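Local coordinates for nitrate transport protein nrtA (PDB 2G29), which binds nitrate as the solute-binding protein of the NrtABCD ABC transporter, which takes up nitrate and probably also nitrite, at residues Met98-Thr103 / Ala356-Val361; Tyr329-His334 / Gln380-Pro385. All blocks are in the same frame, centred on the assembly; numbering follows the deposited sequence.

Interaction 1 (Met98-Thr103 / Ala356-Val361); sequences MPYLIT and AIVDKV
Tyr100 lays its ring against Val361 and pushes its outer end in among the side chains of helix 354-361, an example of one aromatic residue carrying most of a helix-helix contact. CG1 of Val361 sits over one ring face, 3.9 Å from the centroid of the Tyr100 ring and 21° off the ring normal, a CH-pi contact displaced toward the rim. Tighter still, CB of Val361 comes to 3.4 Å from CE2 of Tyr100. With its CG1 anti to the backbone N (chi1 173°), Val361 sends CG1 over the tyrosine face, while CG2 of Val361 packs beside CE2 and lies 3.9 Å from OG1 of Thr103. The ring edge meets the turn before: Ile357 O and Val358 CA lie near the ring plane, and CG2 of Val358 is 3.5 Å from OH of Tyr100. That hydroxyl finds its polar partner in Asp335 of helix 332-344, which holds the far end of the ring.

Thr103 turns its hydroxyl back onto its own helix, where OG1 gives a 2.7 Å hydrogen bond to Pro99 O; Met115 N of strand 115-120 is a second hydrogen-bond partner of OG1. Thr103 N reaches the same carbonyl oxygen of Pro99 from the opposite face of its plane, so two donors grip one acceptor. CG2 of Thr103 meets CD1 of Ile357 and the NZ end of Lys360.

The two helix segments are steeply crossed, at 103° and 10.8 Å between axes. This is apolar packing of a helix from the alpha/beta part of a periplasmic binding-protein fold against a helix from later in the chain.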
loop_
_atom_site.group_PDB
_atom_site.type_symbol
_atom_site.label_atom_id
_atom_site.label_comp_id
_atom_site.label_asym_id
_atom_site.label_seq_id
_atom_site.Cartn_x
_atom_site.Cartn_y
_atom_site.Cartn_z
ATOM N N MET A 98 -3.049 1.594 8.297
ATOM C CA MET A 98 -2.906 0.723 9.469
ATOM C C MET A 98 -2.170 1.257 10.693
ATOM O O MET A 98 -2.629 1.035 11.814
ATOM C CB MET A 98 -2.421 -0.684 9.069
ATOM C CG MET A 98 -3.517 -1.464 8.316
ATOM S SD MET A 98 -2.876 -3.028 7.603
ATOM C CE MET A 98 -2.621 -3.965 9.142
ATOM N N PRO A 99 -1.041 1.952 10.527
ATOM C CA PRO A 99 -0.386 2.452 11.740
ATOM C C PRO A 99 -1.325 3.388 12.509
ATOM O O PRO A 99 -1.275 3.443 13.754
ATOM C CB PRO A 99 0.847 3.174 11.189
ATOM C CG PRO A 99 1.209 2.294 10.025
ATOM C CD PRO A 99 -0.128 1.997 9.371
ATOM N N TYR A 100 -2.218 4.094 11.801
ATOM C CA TYR A 100 -3.170 4.988 12.432
ATOM C C TYR A 100 -4.272 4.194 13.145
ATOM O O TYR A 100 -4.594 4.469 14.296
ATOM C CB TYR A 100 -3.801 5.906 11.377
ATOM C CG TYR A 100 -2.830 6.972 10.949
ATOM C CD1 TYR A 100 -2.055 6.839 9.787
ATOM C CD2 TYR A 100 -2.619 8.083 11.766
ATOM C CE1 TYR A 100 -1.103 7.784 9.463
ATOM C CE2 TYR A 100 -1.663 9.035 11.462
ATOM C CZ TYR A 100 -0.912 8.878 10.312
ATOM O OH TYR A 100 0.044 9.820 10.045
ATOM N N LEU A 101 -4.849 3.213 12.462
ATOM C CA LEU A 101 -5.927 2.430 13.072
ATOM C C LEU A 101 -5.428 1.623 14.281
ATOM O O LEU A 101 -6.156 1.382 15.231
ATOM C CB LEU A 101 -6.543 1.523 12.021
ATOM C CG LEU A 101 -7.136 2.268 10.804
ATOM C CD1 LEU A 101 -7.384 1.281 9.694
ATOM C CD2 LEU A 101 -8.444 2.987 11.162
ATOM N N ILE A 102 -4.176 1.196 14.236
ATOM C CA ILE A 102 -3.600 0.441 15.342
ATOM C C ILE A 102 -3.244 1.387 16.513
ATOM O O ILE A 102 -3.468 1.059 17.687
ATOM C CB ILE A 102 -2.350 -0.349 14.878
ATOM C CG1 ILE A 102 -2.790 -1.425 13.883
ATOM C CG2 ILE A 102 -1.653 -0.968 16.087
ATOM C CD1 ILE A 102 -1.598 -2.110 13.149
ATOM N N THR A 103 -2.681 2.551 16.219
ATOM C CA THR A 103 -2.340 3.523 17.273
ATOM C C THR A 103 -3.629 3.986 17.957
ATOM O O THR A 103 -3.711 4.057 19.193
ATOM C CB THR A 103 -1.672 4.771 16.677
ATOM O OG1 THR A 103 -0.376 4.420 16.145
ATOM C CG2 THR A 103 -1.532 5.841 17.709
ATOM N N ALA A 356 -3.923 16.431 13.914
ATOM C CA ALA A 356 -3.254 16.145 15.179
ATOM C C ALA A 356 -2.653 14.753 15.264
ATOM O O ALA A 356 -1.509 14.611 15.701
ATOM C CB ALA A 356 -4.207 16.375 16.362
ATOM N N ILE A 357 -3.404 13.717 14.884
ATOM C CA ILE A 357 -2.856 12.373 14.986
ATOM C C ILE A 357 -1.777 12.168 13.934
ATOM O O ILE A 357 -0.812 11.445 14.171
ATOM C CB ILE A 357 -3.971 11.265 14.942
ATOM C CG1 ILE A 357 -3.326 9.891 15.154
ATOM C CG2 ILE A 357 -4.763 11.301 13.647
ATOM C CD1 ILE A 357 -2.680 9.695 16.545
ATOM N N VAL A 358 -1.901 12.802 12.780
ATOM C CA VAL A 358 -0.835 12.673 11.778
ATOM C C VAL A 358 0.449 13.304 12.329
ATOM O O VAL A 358 1.546 12.770 12.094
ATOM C CB VAL A 358 -1.287 13.313 10.445
ATOM C CG1 VAL A 358 -0.119 13.464 9.443
ATOM C CG2 VAL A 358 -2.336 12.438 9.837
ATOM N N ASP A 359 0.359 14.398 13.091
ATOM C CA ASP A 359 1.581 14.998 13.617
ATOM C C ASP A 359 2.267 14.103 14.658
ATOM O O ASP A 359 3.472 14.296 14.938
ATOM C CB ASP A 359 1.303 16.396 14.203
ATOM C CG ASP A 359 1.150 17.463 13.138
ATOM O OD1 ASP A 359 1.622 17.262 12.011
ATOM O OD2 ASP A 359 0.568 18.535 13.443
ATOM N N LYS A 360 1.537 13.141 15.228
ATOM C CA LYS A 360 2.120 12.223 16.201
ATOM C C LYS A 360 2.667 10.953 15.538
ATOM O O LYS A 360 3.771 10.501 15.882
ATOM C CB LYS A 360 1.095 11.828 17.280
ATOM C CG LYS A 360 1.633 10.797 18.301
ATOM C CD LYS A 360 0.674 10.627 19.459
ATOM C CE LYS A 360 1.035 9.448 20.361
ATOM N NZ LYS A 360 0.455 8.171 19.800
ATOM N N VAL A 361 1.936 10.378 14.586
ATOM C CA VAL A 361 2.356 9.147 13.921
ATOM C C VAL A 361 3.357 9.303 12.776
ATOM O O VAL A 361 4.272 8.494 12.632
ATOM C CB VAL A 361 1.089 8.418 13.412
ATOM C CG1 VAL A 361 1.428 7.192 12.538
ATOM C CG2 VAL A 361 0.240 8.007 14.615
#

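Interaction 2 (Tyr329-His334 / Gln380-Pro385); sequences YPYKSH and QIPSSP
At the N-terminus of helix 332-344, Pro385 O from the loop 380-385 takes up N-H groups of the first turn, which have no acceptor within the helix. Tyr331 occupies the N-cap position, and Pro385 O lies beside the first turn. Ser333 N donates to Pro385 O over 3.3 Å, with an N-H...O angle of 159°; Lys332 N is nearer that oxygen, but its bond is bent and weak. Beside this junction the aliphatic chain of Lys332 runs alongside the Pro385 ring, CD of Lys332 3.9 Å from CB of Pro385; its NZ pairs with Asp359.

Two tyrosines receive the other proline. CG of Pro382 stands over one face of the Tyr329 ring, 3.9 Å from its centroid and 30° off the normal, as a CH-pi contact. The same CG is 3.5 Å from OH of Tyr331, and the Tyr331 side chain runs roughly perpendicular to that of Pro382. Tyr329 also puts CD2 over the centre of the Tyr331 ring, 3.5 Å above its plane, so the two aromatics and the proline pack as one group. A chi1 of -179° carries the Tyr329 ring away from its own backbone N and toward the loop, bringing OH to Pro385 CA.

Outside the two segments, Glu364 hydrogen-bonds to that hydroxyl and Trp367 meets the ring edge-to-face. Replacing the Tyr329 ring by an alanine's methyl group would probably open a gap under Pro382 and leave Glu364 without its hydroxyl partner. The loop is further tied through one water, which donates to Tyr329 OH at 2.9 Å and to Pro382 O at 2.8 Å.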
loop_
_atom_site.group_PDB
_atom_site.type_symbol
_atom_site.label_atom_id
_atom_site.label_comp_id
_atom_site.label_asym_id
_atom_site.label_seq_id
_atom_site.Cartn_x
_atom_site.Cartn_y
_atom_site.Cartn_z
ATOM N N TYR A 329 9.214 9.929 0.435
ATOM C CA TYR A 329 8.899 10.925 1.469
ATOM C C TYR A 329 7.454 10.745 1.924
ATOM O O TYR A 329 6.539 10.819 1.121
ATOM C CB TYR A 329 9.130 12.334 0.930
ATOM C CG TYR A 329 8.833 13.387 1.970
ATOM C CD1 TYR A 329 9.698 13.611 3.034
ATOM C CD2 TYR A 329 7.662 14.137 1.910
ATOM C CE1 TYR A 329 9.405 14.553 4.018
ATOM C CE2 TYR A 329 7.350 15.084 2.877
ATOM C CZ TYR A 329 8.221 15.291 3.931
ATOM O OH TYR A 329 7.899 16.253 4.858
ATOM N N PRO A 330 7.234 10.505 3.226
ATOM C CA PRO A 330 5.873 10.291 3.746
ATOM C C PRO A 330 5.125 11.581 4.005
ATOM O O PRO A 330 5.144 12.133 5.087
ATOM C CB PRO A 330 6.115 9.477 5.009
ATOM C CG PRO A 330 7.411 10.074 5.551
ATOM C CD PRO A 330 8.250 10.353 4.284
ATOM N N TYR A 331 4.494 12.083 2.956
ATOM C CA TYR A 331 3.743 13.326 3.080
ATOM C C TYR A 331 2.624 13.205 4.116
ATOM O O TYR A 331 1.794 12.271 4.082
ATOM C CB TYR A 331 3.113 13.721 1.733
ATOM C CG TYR A 331 4.081 14.225 0.680
ATOM C CD1 TYR A 331 4.551 13.377 -0.306
ATOM C CD2 TYR A 331 4.513 15.560 0.679
ATOM C CE1 TYR A 331 5.424 13.828 -1.292
ATOM C CE2 TYR A 331 5.390 16.009 -0.301
ATOM C CZ TYR A 331 5.832 15.147 -1.277
ATOM O OH TYR A 331 6.665 15.603 -2.298
ATOM N N LYS A 332 2.594 14.159 5.034
ATOM C CA LYS A 332 1.518 14.201 6.033
ATOM C C LYS A 332 0.156 14.448 5.343
ATOM O O LYS A 332 -0.860 13.950 5.823
ATOM C CB LYS A 332 1.790 15.304 7.061
ATOM C CG LYS A 332 2.888 14.972 8.068
ATOM C CD LYS A 332 3.128 16.110 9.028
ATOM C CE LYS A 332 4.013 15.670 10.153
ATOM N NZ LYS A 332 4.185 16.781 11.165
ATOM N N SER A 333 0.124 15.195 4.232
ATOM C CA SER A 333 -1.145 15.458 3.555
ATOM C C SER A 333 -1.742 14.153 3.046
ATOM O O SER A 333 -2.978 13.987 3.018
ATOM C CB SER A 333 -0.954 16.450 2.393
ATOM O OG SER A 333 -0.021 15.940 1.457
ATOM N N HIS A 334 -0.884 13.198 2.672
ATOM C CA HIS A 334 -1.361 11.887 2.211
ATOM C C HIS A 334 -1.964 11.098 3.378
ATOM O O HIS A 334 -3.037 10.535 3.254
ATOM C CB HIS A 334 -0.225 11.096 1.592
ATOM C CG HIS A 334 0.237 11.604 0.250
ATOM N ND1 HIS A 334 -0.434 12.546 -0.498
ATOM C CD2 HIS A 334 1.316 11.236 -0.468
ATOM C CE1 HIS A 334 0.226 12.735 -1.638
ATOM N NE2 HIS A 334 1.282 11.953 -1.642
ATOM N N GLN A 380 15.529 16.538 -3.921
ATOM C CA GLN A 380 14.795 15.289 -3.731
ATOM C C GLN A 380 14.219 15.203 -2.317
ATOM O O GLN A 380 13.600 14.207 -1.957
ATOM C CB GLN A 380 15.711 14.093 -3.995
ATOM C CG GLN A 380 15.960 13.837 -5.483
ATOM C CD GLN A 380 16.959 12.725 -5.728
ATOM O OE1 GLN A 380 17.023 11.749 -4.978
ATOM N NE2 GLN A 380 17.742 12.861 -6.792
ATOM N N ILE A 381 14.446 16.240 -1.522
ATOM C CA ILE A 381 13.917 16.311 -0.158
ATOM C C ILE A 381 12.854 17.414 -0.141
ATOM O O ILE A 381 13.174 18.603 -0.186
ATOM C CB ILE A 381 15.018 16.652 0.871
ATOM C CG1 ILE A 381 16.032 15.508 0.930
ATOM C CG2 ILE A 381 14.383 16.903 2.255
ATOM C CD1 ILE A 381 17.217 15.767 1.831
ATOM N N PRO A 382 11.568 17.035 -0.065
ATOM C CA PRO A 382 10.474 18.015 -0.049
ATOM C C PRO A 382 10.606 19.085 1.033
ATOM O O PRO A 382 10.995 18.783 2.171
ATOM C CB PRO A 382 9.233 17.150 0.166
ATOM C CG PRO A 382 9.621 15.836 -0.494
ATOM C CD PRO A 382 11.040 15.654 -0.013
ATOM N N SER A 383 10.253 20.314 0.660
ATOM C CA SER A 383 10.306 21.489 1.535
ATOM C C SER A 383 9.085 21.597 2.428
ATOM O O SER A 383 9.057 22.407 3.358
ATOM C CB SER A 383 10.402 22.775 0.704
ATOM O OG SER A 383 11.704 22.914 0.163
ATOM N N SER A 384 8.056 20.813 2.129
ATOM C CA SER A 384 6.864 20.871 2.965
ATOM C C SER A 384 6.240 19.493 3.120
ATOM O O SER A 384 6.376 18.648 2.254
ATOM C CB SER A 384 5.825 21.815 2.365
ATOM O OG SER A 384 5.210 21.268 1.228
ATOM N N PRO A 385 5.540 19.261 4.234
ATOM C CA PRO A 385 4.896 17.973 4.487
ATOM C C PRO A 385 3.632 17.781 3.681
ATOM O O PRO A 385 2.988 16.752 3.806
ATOM C CB PRO A 385 4.620 17.998 5.994
ATOM C CG PRO A 385 5.582 19.009 6.512
ATOM C CD PRO A 385 5.528 20.085 5.449
HETATM O O HOH W 1 9.268 18.788 4.359
#

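In the fold
Interactions 1 and 2 show how contacts distant in sequence can share one structural neighbourhood: their centres are 16 Å apart, and their segments alternate along the chain in the order 98-103, 329-334, 356-361, 380-385. Helices 332-344 and 354-361 follow each other and link the two directly, through a 2.7 Å salt bridge from Lys332 NZ to Asp359 OD1 and packing of Lys332 CB on Val358 CG1. Strand 115-120, at the border of one five-stranded sheet, touches Pro99 and Tyr100; Pro330 and the Val361 backbone bring the later chain onto it. Interaction 1 comes near the nitrate site, the side chain of Pro99 being about 8 Å from that of nitrate-binding Trp73, while interaction 2 is remote from it.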